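Ribulose-bisphosphate carboxylase (Alicyclobacillus acidocaldarius subsp. acidocaldarius, PDB 4NAS) belongs to the RuBisCO large-chain family, pairing an N-terminal domain with a TIM-barrel domain that holds a calcium-binding site. Local coordinates at residues V53-V65 against V75-L87. Residues are numbered along the deposited sequence; the frame is centred on the assembly and turned at random.
Sequences VAKHCGRVEGIRV and VAEIDIAYPVANL
Strands 59-68 and 73-83 form an antiparallel beta hairpin in the N-terminal domain of the RuBisCO large-chain fold, and the contact lies on their facing parts. Arg59 with Ala81, and Arg64 with Glu77, are hydrogen-bonded pairs. Between them lies a classic beta bulge: Glu61 and Gly62 both face Asp79. Asp79 O accepts a hydrogen bond from Glu61 N at 2.8 Å, the donor lying above the carbonyl plane, and takes only a weak bond from Gly62 N.

On the face of Arg64, Glu77 and Asp79, a salt-bridge network ties the arms together. A bend at chi3 (-67°) turns the Arg64 guanidinium across the strand pair. Its NE and NH2 grip Glu77 side-on, both at OE1, with Arg64 NH2 to Glu77 OE1 at 2.7 Å. The two planar groups stand perpendicular, and OE1 lies in the guanidinium plane. NH1 and NH2 hold Asp79 end-on. Arg64 NH1 reaches Asp79 OD2 at 2.7 Å from above the carboxylate plane, while NH2 meets Asp79 OD1 on its syn side. Two carboxylates thus fix the rotation of one guanidinium and probably stabilise its charge. Further along this face, Glu61 CG packs on Ala81 CB at 3.7 Å.

Beyond the strand ends, the Asn86 amide docks on His56 through two nearly straight bonds. His56 ND1 donates to Asn86 OD1 at 2.8 Å, and Asn86 ND2 donates to His56 O at 3.0 Å. The ring and amide planes are only 13° apart. His56 NE2 bonds to Tyr186 OH of the second subunit, so this clasp reaches the dimer interface.

On the other face, Val60 CG2 meets Ile80 CD1 at 3.8 Å, and Val60 and Ile63 touch helix 26-36. Strand 73-83 also pairs with strand 12-22, whose Thr16 OG1 bonds to Asp79 OD1; strand 59-68 is outermost in the sheet within this chain.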
loop_
_atom_site.group_PDB
_atom_site.type_symbol
_atom_site.label_atom_id
_atom_site.label_comp_id
_atom_site.label_asym_id
_atom_site.label_seq_id
_atom_site.Cartn_x
_atom_site.Cartn_y
_atom_site.Cartn_z
ATOM N N VAL B 53 -14.323 -9.607 -28.096
ATOM C CA VAL B 53 -13.218 -8.998 -27.350
ATOM C C VAL B 53 -13.578 -7.567 -26.954
ATOM O O VAL B 53 -13.201 -7.086 -25.875
ATOM C CB VAL B 53 -11.891 -9.016 -28.174
ATOM C CG1 VAL B 53 -10.796 -8.214 -27.490
ATOM C CG2 VAL B 53 -11.426 -10.453 -28.401
ATOM N N ALA B 54 -14.330 -6.908 -27.833
ATOM C CA ALA B 54 -14.753 -5.524 -27.644
ATOM C C ALA B 54 -15.419 -5.305 -26.292
ATOM O O ALA B 54 -15.252 -4.254 -25.675
ATOM C CB ALA B 54 -15.686 -5.092 -28.772
ATOM N N LYS B 55 -16.156 -6.309 -25.830
ATOM C CA LYS B 55 -16.866 -6.219 -24.561
ATOM C C LYS B 55 -15.919 -6.164 -23.360
ATOM O O LYS B 55 -16.341 -5.818 -22.262
ATOM C CB LYS B 55 -17.868 -7.373 -24.409
ATOM C CG LYS B 55 -17.378 -8.531 -23.544
ATOM C CD LYS B 55 -18.441 -8.966 -22.542
ATOM C CE LYS B 55 -17.814 -9.465 -21.241
ATOM N NZ LYS B 55 -18.848 -9.772 -20.207
ATOM N N HIS B 56 -14.649 -6.500 -23.576
ATOM C CA HIS B 56 -13.636 -6.415 -22.529
ATOM C C HIS B 56 -12.875 -5.095 -22.602
ATOM O O HIS B 56 -12.012 -4.809 -21.757
ATOM C CB HIS B 56 -12.645 -7.583 -22.629
ATOM C CG HIS B 56 -13.207 -8.897 -22.186
ATOM N ND1 HIS B 56 -13.194 -9.306 -20.869
ATOM C CD2 HIS B 56 -13.809 -9.892 -22.884
ATOM C CE1 HIS B 56 -13.755 -10.498 -20.775
ATOM N NE2 HIS B 56 -14.138 -10.878 -21.985
ATOM N N CYS B 57 -13.182 -4.284 -23.613
ATOM C CA CYS B 57 -12.420 -3.054 -23.797
ATOM C C CYS B 57 -12.981 -1.908 -22.958
ATOM O O CYS B 57 -14.190 -1.808 -22.763
ATOM C CB CYS B 57 -12.342 -2.655 -25.277
ATOM S SG CYS B 57 -11.271 -1.221 -25.581
ATOM N N GLY B 58 -12.094 -1.041 -22.481
ATOM C CA GLY B 58 -12.503 0.131 -21.723
ATOM C C GLY B 58 -13.001 1.254 -22.612
ATOM O O GLY B 58 -12.957 1.142 -23.843
ATOM N N ARG B 59 -13.505 2.326 -22.001
ATOM C CA ARG B 59 -13.993 3.479 -22.764
ATOM C C ARG B 59 -13.755 4.785 -22.015
ATOM O O ARG B 59 -13.702 4.803 -20.786
ATOM C CB ARG B 59 -15.482 3.339 -23.112
ATOM C CG ARG B 59 -16.155 2.125 -22.505
ATOM C CD ARG B 59 -17.664 2.239 -22.479
ATOM N NE ARG B 59 -18.235 1.129 -21.720
ATOM C CZ ARG B 59 -18.808 1.245 -20.526
ATOM N NH1 ARG B 59 -19.285 0.168 -19.917
ATOM N NH2 ARG B 59 -18.921 2.433 -19.946
ATOM N N VAL B 60 -13.593 5.868 -22.766
ATOM C CA VAL B 60 -13.447 7.194 -22.194
ATOM C C VAL B 60 -14.845 7.772 -21.988
ATOM O O VAL B 60 -15.609 7.921 -22.941
ATOM C CB VAL B 60 -12.624 8.123 -23.101
ATOM C CG1 VAL B 60 -12.603 9.511 -22.522
ATOM C CG2 VAL B 60 -11.200 7.594 -23.267
ATOM N N GLU B 61 -15.188 8.077 -20.739
ATOM C CA GLU B 61 -16.542 8.548 -20.423
ATOM C C GLU B 61 -16.653 10.068 -20.413
ATOM O O GLU B 61 -17.723 10.621 -20.679
ATOM C CB GLU B 61 -17.030 7.969 -19.091
ATOM C CG GLU B 61 -17.160 6.451 -19.084
ATOM C CD GLU B 61 -18.423 5.960 -19.768
ATOM O OE1 GLU B 61 -19.420 5.710 -19.054
ATOM O OE2 GLU B 61 -18.418 5.812 -21.011
ATOM N N GLY B 62 -15.551 10.743 -20.108
ATOM C CA GLY B 62 -15.544 12.196 -20.114
ATOM C C GLY B 62 -14.171 12.812 -19.933
ATOM O O GLY B 62 -13.298 12.252 -19.267
ATOM N N ILE B 63 -13.984 13.969 -20.561
ATOM C CA ILE B 63 -12.776 14.773 -20.402
ATOM C C ILE B 63 -13.185 16.202 -20.069
ATOM O O ILE B 63 -13.923 16.819 -20.824
ATOM C CB ILE B 63 -11.950 14.819 -21.696
ATOM C CG1 ILE B 63 -11.612 13.402 -22.179
ATOM C CG2 ILE B 63 -10.696 15.660 -21.493
ATOM C CD1 ILE B 63 -10.541 13.364 -23.219
ATOM N N ARG B 64 -12.705 16.720 -18.944
ATOM C CA ARG B 64 -13.085 18.048 -18.479
ATOM C C ARG B 64 -11.855 18.885 -18.137
ATOM O O ARG B 64 -11.128 18.584 -17.195
ATOM C CB ARG B 64 -13.993 17.952 -17.248
ATOM C CG ARG B 64 -15.308 17.212 -17.472
ATOM C CD ARG B 64 -16.111 17.123 -16.185
ATOM N NE ARG B 64 -15.479 16.270 -15.176
ATOM C CZ ARG B 64 -15.588 14.944 -15.159
ATOM N NH1 ARG B 64 -16.299 14.328 -16.099
ATOM N NH2 ARG B 64 -14.993 14.234 -14.211
ATOM N N VAL B 65 -11.635 19.948 -18.899
ATOM C CA VAL B 65 -10.544 20.865 -18.613
ATOM C C VAL B 65 -10.923 21.742 -17.420
ATOM O O VAL B 65 -11.961 22.403 -17.435
ATOM C CB VAL B 65 -10.245 21.748 -19.834
ATOM C CG1 VAL B 65 -9.467 22.974 -19.425
ATOM C CG2 VAL B 65 -9.498 20.956 -20.892
ATOM N N VAL B 75 -4.992 21.576 -16.429
ATOM C CA VAL B 75 -5.396 20.601 -15.422
ATOM C C VAL B 75 -6.761 20.108 -15.844
ATOM O O VAL B 75 -7.655 20.897 -16.140
ATOM C CB VAL B 75 -5.426 21.163 -13.997
ATOM C CG1 VAL B 75 -6.072 20.159 -13.042
ATOM C CG2 VAL B 75 -4.017 21.479 -13.539
ATOM N N ALA B 76 -6.906 18.794 -15.917
ATOM C CA ALA B 76 -8.135 18.215 -16.412
ATOM C C ALA B 76 -8.577 17.024 -15.587
ATOM O O ALA B 76 -7.782 16.421 -14.844
ATOM C CB ALA B 76 -7.978 17.818 -17.877
ATOM N N GLU B 77 -9.860 16.707 -15.705
ATOM C CA GLU B 77 -10.391 15.460 -15.189
ATOM C C GLU B 77 -10.730 14.568 -16.369
ATOM O O GLU B 77 -11.226 15.032 -17.397
ATOM C CB GLU B 77 -11.642 15.693 -14.347
ATOM C CG GLU B 77 -11.330 16.183 -12.939
ATOM C CD GLU B 77 -12.563 16.301 -12.079
ATOM O OE1 GLU B 77 -13.664 15.971 -12.568
ATOM O OE2 GLU B 77 -12.428 16.728 -10.912
ATOM N N ILE B 78 -10.432 13.287 -16.227
ATOM C CA ILE B 78 -10.770 12.317 -17.248
ATOM C C ILE B 78 -11.516 11.218 -16.529
ATOM O O ILE B 78 -11.127 10.855 -15.420
ATOM C CB ILE B 78 -9.501 11.753 -17.877
ATOM C CG1 ILE B 78 -8.803 12.838 -18.693
ATOM C CG2 ILE B 78 -9.816 10.557 -18.747
ATOM C CD1 ILE B 78 -7.439 12.442 -19.166
ATOM N N ASP B 79 -12.600 10.725 -17.129
ATOM C CA ASP B 79 -13.325 9.573 -16.587
ATOM C C ASP B 79 -13.083 8.371 -17.500
ATOM O O ASP B 79 -13.284 8.475 -18.711
ATOM C CB ASP B 79 -14.843 9.842 -16.534
ATOM C CG ASP B 79 -15.225 11.014 -15.629
ATOM O OD1 ASP B 79 -14.517 11.309 -14.650
ATOM O OD2 ASP B 79 -16.277 11.633 -15.904
ATOM N N ILE B 80 -12.647 7.244 -16.935
ATOM C CA ILE B 80 -12.431 6.016 -17.716
ATOM C C ILE B 80 -13.308 4.873 -17.171
ATOM O O ILE B 80 -13.376 4.667 -15.949
ATOM C CB ILE B 80 -10.948 5.565 -17.687
ATOM C CG1 ILE B 80 -10.012 6.678 -18.177
ATOM C CG2 ILE B 80 -10.744 4.299 -18.513
ATOM C CD1 ILE B 80 -10.273 7.123 -19.626
ATOM N N ALA B 81 -13.995 4.154 -18.062
ATOM C CA ALA B 81 -14.800 2.993 -17.669
ATOM C C ALA B 81 -14.048 1.676 -17.904
ATOM O O ALA B 81 -13.637 1.386 -19.029
ATOM C CB ALA B 81 -16.125 2.985 -18.411
ATOM N N TYR B 82 -13.869 0.902 -16.836
ATOM C CA TYR B 82 -13.193 -0.402 -16.880
ATOM C C TYR B 82 -14.200 -1.519 -16.654
ATOM O O TYR B 82 -14.732 -1.659 -15.550
ATOM C CB TYR B 82 -12.127 -0.507 -15.778
ATOM C CG TYR B 82 -11.046 0.540 -15.865
ATOM C CD1 TYR B 82 -11.230 1.798 -15.283
ATOM C CD2 TYR B 82 -9.844 0.288 -16.518
ATOM C CE1 TYR B 82 -10.261 2.760 -15.358
ATOM C CE2 TYR B 82 -8.850 1.265 -16.577
ATOM C CZ TYR B 82 -9.077 2.500 -15.994
ATOM O OH TYR B 82 -8.139 3.499 -16.033
ATOM N N PRO B 83 -14.450 -2.328 -17.689
ATOM C CA PRO B 83 -15.466 -3.385 -17.615
ATOM C C PRO B 83 -15.188 -4.289 -16.430
ATOM O O PRO B 83 -14.037 -4.661 -16.214
ATOM C CB PRO B 83 -15.252 -4.164 -18.923
ATOM C CG PRO B 83 -14.665 -3.169 -19.863
ATOM C CD PRO B 83 -13.796 -2.263 -19.008
ATOM N N VAL B 84 -16.219 -4.633 -15.668
ATOM C CA VAL B 84 -16.027 -5.394 -14.431
ATOM C C VAL B 84 -15.573 -6.827 -14.712
ATOM O O VAL B 84 -14.977 -7.490 -13.859
ATOM C CB VAL B 84 -17.336 -5.389 -13.601
ATOM C CG1 VAL B 84 -17.260 -6.339 -12.397
ATOM C CG2 VAL B 84 -17.629 -3.980 -13.149
ATOM N N ALA B 85 -15.828 -7.289 -15.932
ATOM C CA ALA B 85 -15.476 -8.641 -16.316
ATOM C C ALA B 85 -13.980 -8.886 -16.330
ATOM O O ALA B 85 -13.559 -10.036 -16.387
ATOM C CB ALA B 85 -16.075 -8.983 -17.672
ATOM N N ASN B 86 -13.176 -7.823 -16.292
ATOM C CA ASN B 86 -11.726 -7.997 -16.260
ATOM C C ASN B 86 -11.156 -8.113 -14.851
ATOM O O ASN B 86 -9.959 -8.381 -14.680
ATOM C CB ASN B 86 -11.012 -6.857 -16.992
ATOM C CG ASN B 86 -11.462 -6.730 -18.404
ATOM O OD1 ASN B 86 -11.967 -7.692 -18.989
ATOM N ND2 ASN B 86 -11.307 -5.542 -18.971
ATOM N N LEU B 87 -12.011 -7.900 -13.852
ATOM C CA LEU B 87 -11.581 -7.968 -12.457
ATOM C C LEU B 87 -11.864 -9.377 -11.932
ATOM O O LEU B 87 -12.463 -10.208 -12.631
ATOM C CB LEU B 87 -12.262 -6.876 -11.602
ATOM C CG LEU B 87 -12.056 -5.432 -12.091
ATOM C CD1 LEU B 87 -12.690 -4.398 -11.158
ATOM C CD2 LEU B 87 -10.580 -5.114 -12.284
#